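PDB 3LCY: titin from Homo sapiens, which forms a giant elastic filament of the muscle sarcomere that includes a protein kinase domain; the two domains here are tandem A-band immunoglobulin modules. Local coordinates for residues V17-G22 and S93-Q98; A99-H104 and L179-G184; I128-P133 and N154-T159. One frame throughout, in Å; residues are numbered along the deposited sequence.

Contact 1. Residues V17-G22 and S93-Q98; sequences VTTKLG and SKLLLQ
In the immunoglobulin I-set fold the short A' strand joins the last strand, G, in parallel, and here V17-K20 lies beside S93-Q98 in that way. The two strand directions differ by 28°, with V17 opposite L95, T18 opposite L96, T19 opposite L97 and K20 opposite Q98. Bonding follows the usual parallel zigzag: V17 N donates to K94 O, V17 O receives L96 N at a short 2.7 Å, and T19 N reaches L96 O at 2.9 Å. The return bond from Q98 N to T19 O is weak. Past the end of the A' strand, L21 N still finds Q98 O at 3.0 Å, which carries the backbone pairing into the turn.

On the inward face, T19 turns its methyl CG2 to L95 CD1 while its hydroxyl bonds to A24 O, at the start of strand 24-34. L95 reaches toward the A' strand because its CG stands opposite the backbone N (chi1 174°), which brings L95 CD1 close to V17 O and to 4.2 Å from V17 CG1. Farther along, the branched ends of L21 and L97 meet obliquely, CD1 to CD1. L21 also touches I128 and L97 touches R130, so this end of the A'-G pair adjoins the second domain.

The outward face bears T18, L96, K20 and Q98. The extended side chain of Q98 comes back over the A' strand and crosses T18 at about a right angle, laying its CG 3.5 Å from T18 OG1. That hydroxyl has two acceptors for its one proton: L96 O at 3.0 Å and Q98 OE1, 2.9 Å from T18 OG1.

Contact 2. Residues A99-H104 and L179-G184; sequences ATPQFH and LSNVFG
The extended A99-F103 backbone, which carries the G strand of the first immunoglobulin domain on into the A strand of the second, passes beside the end of strand F and the tight F-G turn at L179-G184, with T100 facing F183 and P101 facing S180. Within the hairpin the turn is closed by N181 N bonding to G184 O. The side chain of N181 tightens it further as an Asx motif, OD1 accepting from G184 N at 3.0 Å, nearly straight out from the amide carbonyl. A chi1 of 73° tucks the N181 amide between its own backbone N and carbonyl carbon, and from there its ND2 reaches across to A99 O at 3.0 Å. A99 O lies almost in the N181 amide plane. Both ends of the amide are thus engaged by these two bonds, OD1 by the turn and ND2 by the interdomain strand.

P101 is the central apolar residue, buried against the hairpin. Its CG and CD press on the N181 amide, its CG also meets G184 O, and its CB packs 4.0 Å from L179 CB. L179 sends its CD2 obliquely to the ring of F103, 3.7 Å from CE1; V186 of strand G also touches L179, P101 and F103. At the exposed end the F183 side chain turns toward the linker strand and also touches P131. V182 CG2 sits over the centre of one face of its ring, and T100 crosses F183 at about a right angle, with T100 CG2 3.5 Å from F183 CB.

Contact 3. Residues I128-P133 and N154-T159; sequences IGRPVP and NTEHYT
R130 and E156 join two loops at one pole of the second immunoglobulin domain: the end of strand B and the B-C loop, I128-P133, with a cis peptide bond before P131, and the D-E turn at N154-T159. The link is a bifurcated grip on one backbone oxygen. E156 O receives R130 NH2 at 2.8 Å and NH1 at 2.9 Å, from opposite faces of its carbonyl plane, while itself lying in the plane of the guanidinium at its edge. A bend at chi2 (-49°) turns the guanidinium toward the D-E turn while keeping NH1 within reach of G129 O, to which it donates over 3.0 Å from above that carbonyl's plane. NE is taken by a salt bridge to E75 of the first domain. The guanidinium is thus held in orientation from several directions and ties the two domains together at the same time.

The E156 carboxylate plays no direct part in this grip: its OE2 stays 5.5 Å from R130 NH2, although the opposite charges probably attract weakly at that range. Its CB and CG instead lie beside NH2, and CB receives V132 CG2 at 3.7 Å, an apolar touch beside the polar grip.

The turn's polar groups are met partly within it and partly from outside. T155 N bonds to Y158 O at 2.8 Å, and T155 O is met by the hydroxyl of Y127. At the base of the turn T159 OG1 is bonded to W137 NE1 and itself donates to N154 OD1, with 2.7 Å between T159 OG1 and N154 OD1.

Overall arrangement
From the N terminus, contact 1 closes first, bringing the early A' strand 17-20 of the first domain onto its last strand, 88-103, and so looping round most of that domain. The same strand runs on without a break into the second domain, where contact 2 opens just after contact 1 has closed and spans the long loop to the F-G turn. Contact 3 nests inside that loop, joining the B-C loop to the D-E turn. Contacts 2 and 3 have centres about 8 Å apart and adjoin through the pairing of strands 88-103 and 121-130. All three gather at the junction, where L97 and Q98 pack on R130 and Q98 also touches F183.

Contact 1. Residues V17-G22 and S93-Q98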
loop_
_atom_site.group_PDB
_atom_site.type_symbol
_atom_site.label_atom_id
_atom_site.label_comp_id
_atom_site.label_asym_id
_atom_site.label_seq_id
_atom_site.Cartn_x
_atom_site.Cartn_y
_atom_site.Cartn_z
ATOM N N VAL A 17 6.060 -10.393 7.415
ATOM C CA VAL A 17 5.171 -11.405 6.857
ATOM C C VAL A 17 4.565 -10.945 5.538
ATOM O O VAL A 17 4.153 -9.794 5.405
ATOM C CB VAL A 17 4.036 -11.750 7.840
ATOM C CG1 VAL A 17 2.960 -12.577 7.152
ATOM C CG2 VAL A 17 4.587 -12.486 9.046
ATOM N N THR A 18 4.513 -11.849 4.565
ATOM C CA THR A 18 3.901 -11.542 3.279
ATOM C C THR A 18 2.665 -12.399 3.031
ATOM O O THR A 18 2.671 -13.607 3.270
ATOM C CB THR A 18 4.893 -11.723 2.113
ATOM O OG1 THR A 18 4.299 -11.245 0.901
ATOM C CG2 THR A 18 5.268 -13.187 1.946
ATOM N N THR A 19 1.600 -11.763 2.556
ATOM C CA THR A 19 0.366 -12.475 2.255
ATOM C C THR A 19 -0.315 -11.862 1.040
ATOM O O THR A 19 -0.116 -10.686 0.731
ATOM C CB THR A 19 -0.610 -12.445 3.443
ATOM O OG1 THR A 19 -1.586 -13.484 3.293
ATOM C CG2 THR A 19 -1.314 -11.100 3.519
ATOM N N LYS A 20 -1.117 -12.665 0.351
ATOM C CA LYS A 20 -1.858 -12.181 -0.806
ATOM C C LYS A 20 -2.958 -11.222 -0.369
ATOM O O LYS A 20 -3.717 -11.515 0.556
ATOM C CB LYS A 20 -2.468 -13.344 -1.588
ATOM C CG LYS A 20 -3.404 -12.907 -2.704
ATOM C CD LYS A 20 -4.149 -14.086 -3.308
ATOM C CE LYS A 20 -5.126 -13.630 -4.381
ATOM N NZ LYS A 20 -5.910 -14.765 -4.943
ATOM N N LEU A 21 -3.033 -10.072 -1.033
ATOM C CA LEU A 21 -4.068 -9.092 -0.734
ATOM C C LEU A 21 -5.444 -9.743 -0.820
ATOM O O LEU A 21 -5.773 -10.391 -1.813
ATOM C CB LEU A 21 -3.977 -7.903 -1.693
ATOM C CG LEU A 21 -5.026 -6.803 -1.514
ATOM C CD1 LEU A 21 -5.034 -6.291 -0.080
ATOM C CD2 LEU A 21 -4.785 -5.661 -2.486
ATOM N N GLY A 22 -6.240 -9.573 0.228
ATOM C CA GLY A 22 -7.553 -10.183 0.289
ATOM C C GLY A 22 -7.564 -11.419 1.167
ATOM O O GLY A 22 -8.624 -11.904 1.558
ATOM N N SER A 93 6.927 -5.492 13.274
ATOM C CA SER A 93 7.308 -6.056 11.987
ATOM C C SER A 93 6.349 -5.537 10.923
ATOM O O SER A 93 5.351 -4.893 11.246
ATOM C CB SER A 93 7.291 -7.586 12.035
ATOM O OG SER A 93 5.968 -8.081 12.134
ATOM N N LYS A 94 6.648 -5.807 9.659
ATOM C CA LYS A 94 5.833 -5.282 8.571
ATOM C C LYS A 94 5.078 -6.360 7.806
ATOM O O LYS A 94 5.509 -7.511 7.735
ATOM C CB LYS A 94 6.688 -4.463 7.602
ATOM C CG LYS A 94 7.190 -3.154 8.177
ATOM C CD LYS A 94 8.075 -2.428 7.183
ATOM C CE LYS A 94 8.515 -1.079 7.723
ATOM N NZ LYS A 94 9.517 -0.428 6.836
ATOM N N LEU A 95 3.945 -5.968 7.234
ATOM C CA LEU A 95 3.153 -6.859 6.399
ATOM C C LEU A 95 3.329 -6.480 4.935
ATOM O O LEU A 95 3.038 -5.352 4.538
ATOM C CB LEU A 95 1.676 -6.786 6.787
ATOM C CG LEU A 95 0.704 -7.559 5.892
ATOM C CD1 LEU A 95 1.116 -9.019 5.785
ATOM C CD2 LEU A 95 -0.726 -7.432 6.404
ATOM N N LEU A 96 3.824 -7.420 4.138
ATOM C CA LEU A 96 4.008 -7.188 2.712
ATOM C C LEU A 96 2.897 -7.869 1.923
ATOM O O LEU A 96 2.645 -9.062 2.089
ATOM C CB LEU A 96 5.378 -7.688 2.246
ATOM C CG LEU A 96 6.612 -6.878 2.654
ATOM C CD1 LEU A 96 6.770 -6.820 4.166
ATOM C CD2 LEU A 96 7.859 -7.459 2.014
ATOM N N LEU A 97 2.231 -7.104 1.066
ATOM C CA LEU A 97 1.120 -7.632 0.289
ATOM C C LEU A 97 1.574 -8.176 -1.059
ATOM O O LEU A 97 2.640 -7.817 -1.561
ATOM C CB LEU A 97 0.052 -6.558 0.078
ATOM C CG LEU A 97 -0.592 -5.986 1.340
ATOM C CD1 LEU A 97 -1.638 -4.948 0.973
ATOM C CD2 LEU A 97 -1.207 -7.092 2.182
ATOM N N GLN A 98 0.752 -9.046 -1.633
ATOM C CA GLN A 98 0.993 -9.573 -2.968
ATOM C C GLN A 98 -0.253 -9.390 -3.826
ATOM O O GLN A 98 -1.341 -9.835 -3.459
ATOM C CB GLN A 98 1.378 -11.051 -2.904
ATOM C CG GLN A 98 2.686 -11.323 -2.188
ATOM C CD GLN A 98 2.966 -12.804 -2.035
ATOM O OE1 GLN A 98 3.732 -13.214 -1.165
ATOM N NE2 GLN A 98 2.342 -13.615 -2.882
#

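Contact 2. Residues A99-H104 and L179-G184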
loop_
_atom_site.group_PDB
_atom_site.type_symbol
_atom_site.label_atom_id
_atom_site.label_comp_id
_atom_site.label_asym_id
_atom_site.label_seq_id
_atom_site.Cartn_x
_atom_site.Cartn_y
_atom_site.Cartn_z
ATOM N N ALA A 99 -0.094 -8.724 -4.964
ATOM C CA ALA A 99 -1.218 -8.470 -5.854
ATOM C C ALA A 99 -0.737 -8.182 -7.269
ATOM O O ALA A 99 0.150 -7.354 -7.478
ATOM C CB ALA A 99 -2.059 -7.315 -5.332
ATOM N N THR A 100 -1.322 -8.875 -8.240
ATOM C CA THR A 100 -1.004 -8.631 -9.637
ATOM C C THR A 100 -1.486 -7.237 -10.003
ATOM O O THR A 100 -2.581 -6.839 -9.608
ATOM C CB THR A 100 -1.686 -9.654 -10.557
ATOM O OG1 THR A 100 -3.102 -9.436 -10.547
ATOM C CG2 THR A 100 -1.390 -11.069 -10.086
ATOM N N PRO A 101 -0.664 -6.484 -10.747
ATOM C CA PRO A 101 -1.020 -5.119 -11.139
ATOM C C PRO A 101 -2.434 -5.053 -11.703
ATOM O O PRO A 101 -2.809 -5.877 -12.539
ATOM C CB PRO A 101 0.010 -4.793 -12.219
ATOM C CG PRO A 101 1.200 -5.609 -11.841
ATOM C CD PRO A 101 0.650 -6.886 -11.275
ATOM N N GLN A 102 -3.207 -4.080 -11.237
ATOM C CA GLN A 102 -4.607 -3.951 -11.613
ATOM C C GLN A 102 -5.060 -2.510 -11.438
ATOM O O GLN A 102 -4.854 -1.914 -10.383
ATOM C CB GLN A 102 -5.469 -4.862 -10.737
ATOM C CG GLN A 102 -6.956 -4.553 -10.787
ATOM C CD GLN A 102 -7.722 -5.184 -9.637
ATOM O OE1 GLN A 102 -7.129 -5.660 -8.667
ATOM N NE2 GLN A 102 -9.046 -5.185 -9.737
ATOM N N PHE A 103 -5.677 -1.947 -12.471
ATOM C CA PHE A 103 -6.212 -0.599 -12.363
ATOM C C PHE A 103 -7.357 -0.569 -11.360
ATOM O O PHE A 103 -8.222 -1.446 -11.358
ATOM C CB PHE A 103 -6.639 -0.058 -13.727
ATOM C CG PHE A 103 -5.488 0.195 -14.658
ATOM C CD1 PHE A 103 -4.589 1.220 -14.405
ATOM C CD2 PHE A 103 -5.303 -0.589 -15.787
ATOM C CE1 PHE A 103 -3.527 1.457 -15.255
ATOM C CE2 PHE A 103 -4.244 -0.354 -16.642
ATOM C CZ PHE A 103 -3.355 0.669 -16.377
ATOM N N HIS A 104 -7.346 0.446 -10.505
ATOM C CA HIS A 104 -8.241 0.499 -9.357
ATOM C C HIS A 104 -9.719 0.556 -9.735
ATOM O O HIS A 104 -10.175 1.530 -10.336
ATOM C CB HIS A 104 -7.889 1.696 -8.467
ATOM C CG HIS A 104 -8.302 1.526 -7.036
ATOM N ND1 HIS A 104 -9.611 1.321 -6.658
ATOM C CD2 HIS A 104 -7.577 1.535 -5.892
ATOM C CE1 HIS A 104 -9.675 1.205 -5.345
ATOM N NE2 HIS A 104 -8.456 1.333 -4.855
ATOM N N LEU A 179 1.528 -0.845 -15.985
ATOM C CA LEU A 179 1.919 -1.228 -14.643
ATOM C C LEU A 179 2.434 -2.657 -14.660
ATOM O O LEU A 179 1.778 -3.542 -15.179
ATOM C CB LEU A 179 0.727 -1.121 -13.696
ATOM C CG LEU A 179 0.294 0.275 -13.255
ATOM C CD1 LEU A 179 0.394 1.246 -14.395
ATOM C CD2 LEU A 179 -1.118 0.243 -12.733
ATOM N N SER A 180 3.608 -2.889 -14.092
ATOM C CA SER A 180 4.137 -4.246 -14.069
ATOM C C SER A 180 4.948 -4.658 -12.850
ATOM O O SER A 180 5.746 -3.891 -12.337
ATOM C CB SER A 180 5.040 -4.478 -15.290
ATOM O OG SER A 180 4.381 -4.222 -16.507
ATOM N N ASN A 181 4.772 -5.903 -12.433
ATOM C CA ASN A 181 5.486 -6.479 -11.302
ATOM C C ASN A 181 5.774 -7.960 -11.562
ATOM O O ASN A 181 5.481 -8.464 -12.636
ATOM C CB ASN A 181 4.788 -6.221 -9.964
ATOM C CG ASN A 181 3.544 -7.043 -9.776
ATOM O OD1 ASN A 181 3.333 -8.037 -10.446
ATOM N ND2 ASN A 181 2.716 -6.631 -8.840
ATOM N N VAL A 182 6.360 -8.651 -10.597
ATOM C CA VAL A 182 6.688 -10.059 -10.779
ATOM C C VAL A 182 5.447 -10.882 -11.094
ATOM O O VAL A 182 5.498 -11.807 -11.888
ATOM C CB VAL A 182 7.379 -10.642 -9.538
ATOM C CG1 VAL A 182 8.796 -10.143 -9.447
ATOM C CG2 VAL A 182 6.618 -10.279 -8.295
ATOM N N PHE A 183 4.341 -10.550 -10.452
ATOM C CA PHE A 183 3.068 -11.232 -10.662
ATOM C C PHE A 183 2.437 -11.071 -12.054
ATOM O O PHE A 183 1.819 -11.995 -12.562
ATOM C CB PHE A 183 2.112 -10.912 -9.526
ATOM C CG PHE A 183 2.684 -11.229 -8.189
ATOM C CD1 PHE A 183 3.097 -12.514 -7.899
ATOM C CD2 PHE A 183 2.852 -10.249 -7.236
ATOM C CE1 PHE A 183 3.641 -12.818 -6.680
ATOM C CE2 PHE A 183 3.399 -10.551 -6.015
ATOM C CZ PHE A 183 3.795 -11.836 -5.737
ATOM N N GLY A 184 2.571 -9.896 -12.656
ATOM C CA GLY A 184 2.012 -9.665 -13.974
ATOM C C GLY A 184 2.069 -8.231 -14.465
ATOM O O GLY A 184 2.670 -7.377 -13.833
#

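Contact 3. Residues I128-P133 and N154-T159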
loop_
_atom_site.group_PDB
_atom_site.type_symbol
_atom_site.label_atom_id
_atom_site.label_comp_id
_atom_site.label_asym_id
_atom_site.label_seq_id
_atom_site.Cartn_x
_atom_site.Cartn_y
_atom_site.Cartn_z
ATOM N N ILE A 128 -3.945 -0.869 -8.222
ATOM C CA ILE A 128 -3.690 -1.823 -7.177
ATOM C C ILE A 128 -2.572 -2.727 -7.669
ATOM O O ILE A 128 -2.687 -3.345 -8.697
ATOM C CB ILE A 128 -4.932 -2.659 -6.845
ATOM C CG1 ILE A 128 -5.945 -1.822 -6.082
ATOM C CG2 ILE A 128 -4.561 -3.848 -6.021
ATOM C CD1 ILE A 128 -7.238 -2.506 -5.859
ATOM N N GLY A 129 -1.484 -2.796 -6.926
ATOM C CA GLY A 129 -0.410 -3.697 -7.247
ATOM C C GLY A 129 0.660 -3.831 -6.194
ATOM O O GLY A 129 1.254 -2.886 -5.838
ATOM N N ARG A 130 0.912 -5.034 -5.703
ATOM C CA ARG A 130 1.969 -5.231 -4.714
ATOM C C ARG A 130 2.840 -6.401 -5.150
ATOM O O ARG A 130 2.316 -7.438 -5.510
ATOM C CB ARG A 130 1.396 -5.454 -3.318
ATOM C CG ARG A 130 0.870 -4.194 -2.664
ATOM C CD ARG A 130 1.873 -3.057 -2.743
ATOM N NE ARG A 130 1.428 -1.881 -2.006
ATOM C CZ ARG A 130 0.998 -0.759 -2.564
ATOM N NH1 ARG A 130 0.955 -0.644 -3.876
ATOM N NH2 ARG A 130 0.611 0.250 -1.804
ATOM N N PRO A 131 4.159 -6.259 -5.145
ATOM C CA PRO A 131 4.891 -5.059 -4.733
ATOM C C PRO A 131 4.701 -3.924 -5.720
ATOM O O PRO A 131 4.248 -4.161 -6.832
ATOM C CB PRO A 131 6.345 -5.522 -4.775
ATOM C CG PRO A 131 6.346 -6.656 -5.719
ATOM C CD PRO A 131 5.070 -7.363 -5.466
ATOM N N VAL A 132 5.040 -2.705 -5.327
ATOM C CA VAL A 132 4.837 -1.585 -6.221
ATOM C C VAL A 132 5.467 -1.917 -7.559
ATOM O O VAL A 132 6.625 -2.297 -7.658
ATOM C CB VAL A 132 5.472 -0.323 -5.633
ATOM C CG1 VAL A 132 5.236 0.869 -6.524
ATOM C CG2 VAL A 132 4.928 -0.078 -4.254
ATOM N N PRO A 133 4.652 -1.761 -8.590
ATOM C CA PRO A 133 5.016 -2.055 -9.974
ATOM C C PRO A 133 5.771 -0.986 -10.727
ATOM O O PRO A 133 5.710 0.184 -10.387
ATOM C CB PRO A 133 3.656 -2.234 -10.634
ATOM C CG PRO A 133 2.784 -1.306 -9.899
ATOM C CD PRO A 133 3.277 -1.255 -8.485
ATOM N N ASN A 154 5.195 8.990 -9.462
ATOM C CA ASN A 154 4.781 7.621 -9.184
ATOM C C ASN A 154 4.761 7.303 -7.689
ATOM O O ASN A 154 5.736 7.536 -6.974
ATOM C CB ASN A 154 5.656 6.625 -9.947
ATOM C CG ASN A 154 5.359 6.614 -11.434
ATOM O OD1 ASN A 154 4.265 6.978 -11.860
ATOM N ND2 ASN A 154 6.335 6.194 -12.231
ATOM N N THR A 155 3.634 6.765 -7.234
ATOM C CA THR A 155 3.410 6.475 -5.822
ATOM C C THR A 155 2.903 5.045 -5.656
ATOM O O THR A 155 2.494 4.411 -6.629
ATOM C CB THR A 155 2.402 7.483 -5.215
ATOM O OG1 THR A 155 3.051 8.744 -5.012
ATOM C CG2 THR A 155 1.848 6.996 -3.884
ATOM N N GLU A 156 2.941 4.536 -4.428
ATOM C CA GLU A 156 2.440 3.198 -4.136
ATOM C C GLU A 156 0.913 3.151 -4.179
ATOM O O GLU A 156 0.303 2.142 -3.827
ATOM C CB GLU A 156 2.950 2.708 -2.777
ATOM C CG GLU A 156 2.226 3.291 -1.573
ATOM C CD GLU A 156 2.711 4.679 -1.199
ATOM O OE1 GLU A 156 3.516 5.262 -1.955
ATOM O OE2 GLU A 156 2.286 5.187 -0.140
ATOM N N HIS A 157 0.299 4.241 -4.625
ATOM C CA HIS A 157 -1.154 4.302 -4.722
ATOM C C HIS A 157 -1.631 4.781 -6.089
ATOM O O HIS A 157 -2.782 4.559 -6.463
ATOM C CB HIS A 157 -1.736 5.193 -3.621
ATOM C CG HIS A 157 -1.667 4.594 -2.260
ATOM N ND1 HIS A 157 -2.181 3.344 -1.957
ATOM C CD2 HIS A 157 -1.162 5.065 -1.086
ATOM C CE1 HIS A 157 -1.989 3.075 -0.688
ATOM N NE2 HIS A 157 -1.367 4.113 -0.133
ATOM N N TYR A 158 -0.751 5.439 -6.838
ATOM C CA TYR A 158 -1.137 5.978 -8.138
ATOM C C TYR A 158 0.060 6.335 -9.011
ATOM O O TYR A 158 1.191 6.424 -8.536
ATOM C CB TYR A 158 -2.017 7.221 -7.956
ATOM C CG TYR A 158 -1.342 8.330 -7.177
ATOM C CD1 TYR A 158 -1.677 8.576 -5.853
ATOM C CD2 TYR A 158 -0.361 9.119 -7.764
ATOM C CE1 TYR A 158 -1.059 9.582 -5.136
ATOM C CE2 TYR A 158 0.264 10.128 -7.055
ATOM C CZ TYR A 158 -0.089 10.353 -5.740
ATOM O OH TYR A 158 0.525 11.352 -5.021
ATOM N N THR A 159 -0.210 6.542 -10.296
ATOM C CA THR A 159 0.768 7.115 -11.207
ATOM C C THR A 159 0.192 8.406 -11.782
ATOM O O THR A 159 -0.878 8.406 -12.394
ATOM C CB THR A 159 1.141 6.135 -12.332
ATOM O OG1 THR A 159 1.957 6.805 -13.300
ATOM C CG2 THR A 159 -0.108 5.592 -13.008
#